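Long-range contact in 2-oxoglutarate dehydrogenase E3 component (PDB 2EQ7), which probably oxidises protein-bound dihydrolipoyl groups with NAD(+), as the FAD-containing dihydrolipoamide dehydrogenase component of the 2-oxoglutarate dehydrogenase complex: residues V229-V234 against A241-E246. Sequence-based numbering, arbitrary orientation.
With NAD (nicotinamide-adenine-dinucleotide), chain E.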
loop_
_atom_site.group_PDB
_atom_site.type_symbol
_atom_site.label_atom_id
_atom_site.label_comp_id
_atom_site.label_asym_id
_atom_site.label_seq_id
_atom_site.Cartn_x
_atom_site.Cartn_y
_atom_site.Cartn_z
ATOM N N VAL A 229 19.149 -27.445 -11.436
ATOM C CA VAL A 229 19.916 -27.465 -12.675
ATOM C C VAL A 229 21.156 -26.581 -12.586
ATOM O O VAL A 229 21.045 -25.369 -12.437
ATOM C CB VAL A 229 19.060 -26.960 -13.860
ATOM C CG1 VAL A 229 19.912 -26.844 -15.118
ATOM C CG2 VAL A 229 17.904 -27.910 -14.099
ATOM N N ARG A 230 22.335 -27.182 -12.687
ATOM C CA ARG A 230 23.556 -26.391 -12.632
ATOM C C ARG A 230 24.060 -26.107 -14.039
ATOM O O ARG A 230 24.410 -27.025 -14.781
ATOM C CB ARG A 230 24.646 -27.116 -11.837
ATOM C CG ARG A 230 25.928 -26.294 -11.673
ATOM C CD ARG A 230 26.887 -26.940 -10.682
ATOM N NE ARG A 230 27.466 -28.183 -11.185
ATOM C CZ ARG A 230 28.536 -28.248 -11.972
ATOM N NH1 ARG A 230 29.155 -27.138 -12.354
ATOM N NH2 ARG A 230 28.994 -29.424 -12.373
ATOM N N VAL A 231 24.069 -24.832 -14.413
ATOM C CA VAL A 231 24.566 -24.441 -15.728
ATOM C C VAL A 231 26.083 -24.496 -15.632
ATOM O O VAL A 231 26.670 -23.985 -14.675
ATOM C CB VAL A 231 24.118 -23.011 -16.094
ATOM C CG1 VAL A 231 24.838 -22.541 -17.348
ATOM C CG2 VAL A 231 22.611 -22.988 -16.308
ATOM N N THR A 232 26.716 -25.110 -16.625
ATOM C CA THR A 232 28.163 -25.265 -16.622
ATOM C C THR A 232 28.893 -24.358 -17.601
ATOM O O THR A 232 30.108 -24.197 -17.510
ATOM C CB THR A 232 28.545 -26.720 -16.934
ATOM O OG1 THR A 232 27.911 -27.123 -18.154
ATOM C CG2 THR A 232 28.103 -27.640 -15.804
ATOM N N ALA A 233 28.163 -23.773 -18.544
ATOM C CA ALA A 233 28.788 -22.887 -19.513
ATOM C C ALA A 233 27.769 -22.124 -20.340
ATOM O O ALA A 233 26.674 -22.615 -20.611
ATOM C CB ALA A 233 29.705 -23.683 -20.439
ATOM N N VAL A 234 28.144 -20.909 -20.718
ATOM C CA VAL A 234 27.311 -20.058 -21.556
ATOM C C VAL A 234 28.281 -19.426 -22.542
ATOM O O VAL A 234 29.245 -18.766 -22.138
ATOM C CB VAL A 234 26.601 -18.957 -20.737
ATOM C CG1 VAL A 234 25.720 -18.118 -21.658
ATOM C CG2 VAL A 234 25.763 -19.588 -19.637
ATOM N N ALA A 241 23.243 -17.604 -28.387
ATOM C CA ALA A 241 24.177 -18.292 -27.514
ATOM C C ALA A 241 23.733 -19.708 -27.177
ATOM O O ALA A 241 22.594 -20.105 -27.442
ATOM C CB ALA A 241 24.350 -17.491 -26.226
ATOM N N ARG A 242 24.646 -20.473 -26.593
ATOM C CA ARG A 242 24.333 -21.828 -26.186
ATOM C C ARG A 242 24.619 -21.947 -24.698
ATOM O O ARG A 242 25.556 -21.334 -24.174
ATOM C CB ARG A 242 25.153 -22.857 -26.973
ATOM C CG ARG A 242 26.645 -22.846 -26.719
ATOM C CD ARG A 242 27.255 -24.162 -27.194
ATOM N NE ARG A 242 28.710 -24.184 -27.078
ATOM C CZ ARG A 242 29.533 -23.512 -27.877
ATOM N NH1 ARG A 242 29.044 -22.761 -28.856
ATOM N NH2 ARG A 242 30.844 -23.588 -27.697
ATOM N N VAL A 243 23.788 -22.723 -24.021
ATOM C CA VAL A 243 23.917 -22.934 -22.594
ATOM C C VAL A 243 24.061 -24.426 -22.350
ATOM O O VAL A 243 23.229 -25.217 -22.795
ATOM C CB VAL A 243 22.662 -22.412 -21.858
ATOM C CG1 VAL A 243 22.761 -22.708 -20.370
ATOM C CG2 VAL A 243 22.503 -20.913 -22.110
ATOM N N GLU A 244 25.127 -24.815 -21.660
ATOM C CA GLU A 244 25.342 -26.222 -21.358
ATOM C C GLU A 244 24.992 -26.489 -19.902
ATOM O O GLU A 244 25.286 -25.677 -19.025
ATOM C CB GLU A 244 26.794 -26.619 -21.632
ATOM C CG GLU A 244 27.051 -28.109 -21.454
ATOM C CD GLU A 244 28.389 -28.553 -22.013
ATOM O OE1 GLU A 244 28.713 -29.751 -21.884
ATOM O OE2 GLU A 244 29.114 -27.708 -22.582
ATOM N N LEU A 245 24.354 -27.629 -19.651
ATOM C CA LEU A 245 23.951 -28.005 -18.302
ATOM C C LEU A 245 24.780 -29.184 -17.811
ATOM O O LEU A 245 25.323 -29.945 -18.612
ATOM C CB LEU A 245 22.472 -28.405 -18.282
ATOM C CG LEU A 245 21.448 -27.454 -18.904
ATOM C CD1 LEU A 245 20.049 -28.039 -18.732
ATOM C CD2 LEU A 245 21.541 -26.088 -18.244
ATOM N N GLU A 246 24.877 -29.332 -16.494
ATOM C CA GLU A 246 25.620 -30.445 -15.928
ATOM C C GLU A 246 24.978 -31.702 -16.500
ATOM O O GLU A 246 23.756 -31.838 -16.486
ATOM C CB GLU A 246 25.507 -30.453 -14.404
ATOM C CG GLU A 246 26.294 -31.578 -13.749
ATOM C CD GLU A 246 26.165 -31.596 -12.240
ATOM O OE1 GLU A 246 26.771 -32.486 -11.610
ATOM O OE2 GLU A 246 25.466 -30.727 -11.682
HETATM P PA NAD E . 20.502 -13.826 -6.306
HETATM O O1A NAD E . 21.298 -14.275 -5.151
HETATM O O2A NAD E . 19.239 -12.983 -5.758
HETATM O O5B NAD E . 19.980 -15.100 -7.139
HETATM C C5B NAD E . 21.102 -15.810 -7.666
HETATM C C4B NAD E . 20.632 -17.217 -8.058
HETATM O O4B NAD E . 21.514 -17.796 -9.039
HETATM C C3B NAD E . 20.625 -18.142 -6.832
HETATM O O3B NAD E . 19.291 -18.611 -6.575
HETATM C C2B NAD E . 21.601 -19.272 -7.228
HETATM O O2B NAD E . 21.233 -20.537 -6.672
HETATM C C1B NAD E . 21.545 -19.218 -8.773
HETATM N N9A NAD E . 22.733 -19.831 -9.407
HETATM C C8A NAD E . 24.051 -19.656 -9.056
HETATM N N7A NAD E . 24.823 -20.353 -9.842
HETATM C C5A NAD E . 24.062 -21.018 -10.744
HETATM C C6A NAD E . 24.320 -21.910 -11.827
HETATM N N6A NAD E . 25.619 -22.279 -12.150
HETATM N N1A NAD E . 23.272 -22.394 -12.535
HETATM C C2A NAD E . 22.009 -22.056 -12.243
HETATM N N3A NAD E . 21.725 -21.223 -11.239
HETATM C C4A NAD E . 22.705 -20.688 -10.474
HETATM O O3 NAD E . 21.466 -12.897 -7.233
HETATM P PN NAD E . 20.650 -11.763 -8.086
HETATM O O1N NAD E . 19.211 -12.231 -8.392
HETATM O O2N NAD E . 21.403 -11.512 -9.415
HETATM O O5D NAD E . 20.551 -10.366 -7.265
HETATM C C5D NAD E . 21.785 -10.127 -6.578
HETATM C C4D NAD E . 21.529 -9.271 -5.320
HETATM O O4D NAD E . 20.737 -8.072 -5.637
HETATM C C3D NAD E . 20.760 -10.070 -4.246
HETATM O O3D NAD E . 21.394 -9.944 -2.973
HETATM C C2D NAD E . 19.345 -9.482 -4.267
HETATM O O2D NAD E . 18.731 -9.506 -2.973
HETATM C C1D NAD E . 19.524 -8.052 -4.808
HETATM N N1N NAD E . 18.330 -7.673 -5.608
HETATM C C2N NAD E . 17.214 -7.267 -4.965
HETATM C C3N NAD E . 16.054 -6.904 -5.706
HETATM C C7N NAD E . 14.811 -6.463 -5.030
HETATM O O7N NAD E . 14.756 -6.443 -3.821
HETATM N N7N NAD E . 13.733 -6.087 -5.762
HETATM C C4N NAD E . 16.106 -6.982 -7.124
HETATM C C5N NAD E . 17.281 -7.409 -7.742
HETATM C C6N NAD E . 18.385 -7.750 -6.953
HETATM O O HOH W 1 22.384 -30.044 -12.065
HETATM O O HOH W 2 25.995 -30.395 -9.213
#
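Thr-232 and Ala-233 both face Glu-244, a classic beta bulge in the antiparallel hairpin of strands 231-237 and 240-245: the register slips by one between the pairs Val-231/Leu-245 and Ala-233/Glu-244. Glu-244 O takes a near-linear bond from Thr-232 N (2.9 Å) and weak ones from Ala-233 N and Thr-232 OG1. The threonine hydroxyl is set between its own N and carbonyl carbon (chi1 53°), which brings OG1 to 3.1 Å from Glu-244 O, while CG2 packs against the Glu-246 backbone.

Val-231 can be followed outward. Its CB lies 3.7 Å from N1A of the NAD adenine; CG1, anti to the backbone N (chi1 170°), lies against Glu-244 O and Val-243 CG1 (3.7 Å between the two CG1 atoms); CG2 meets Leu-245 CD2, which also packs on Val-229 CG1, and, more loosely, the adenine N1A. Leu-196, on strand 192-196 of the parallel NAD-binding sheet, packs on Val-231, Val-243 and Leu-245, joining the hairpin to that sheet.

At Val-231 the strand also bonds the cofactor: Val-231 N donates to N1A and N6A donates to Val-231 O, both at 3.2 Å, so two backbone atoms of one residue read the adenine edge.

At the hairpin's open end, Arg-230 NE forms a salt bridge with Glu-246 OE2 (3.3 Å). The guanidinium and carboxylate planes are 60° apart, and NE approaches OE2 from above the carboxylate plane; one water bridges this same oxygen to Arg-230 N.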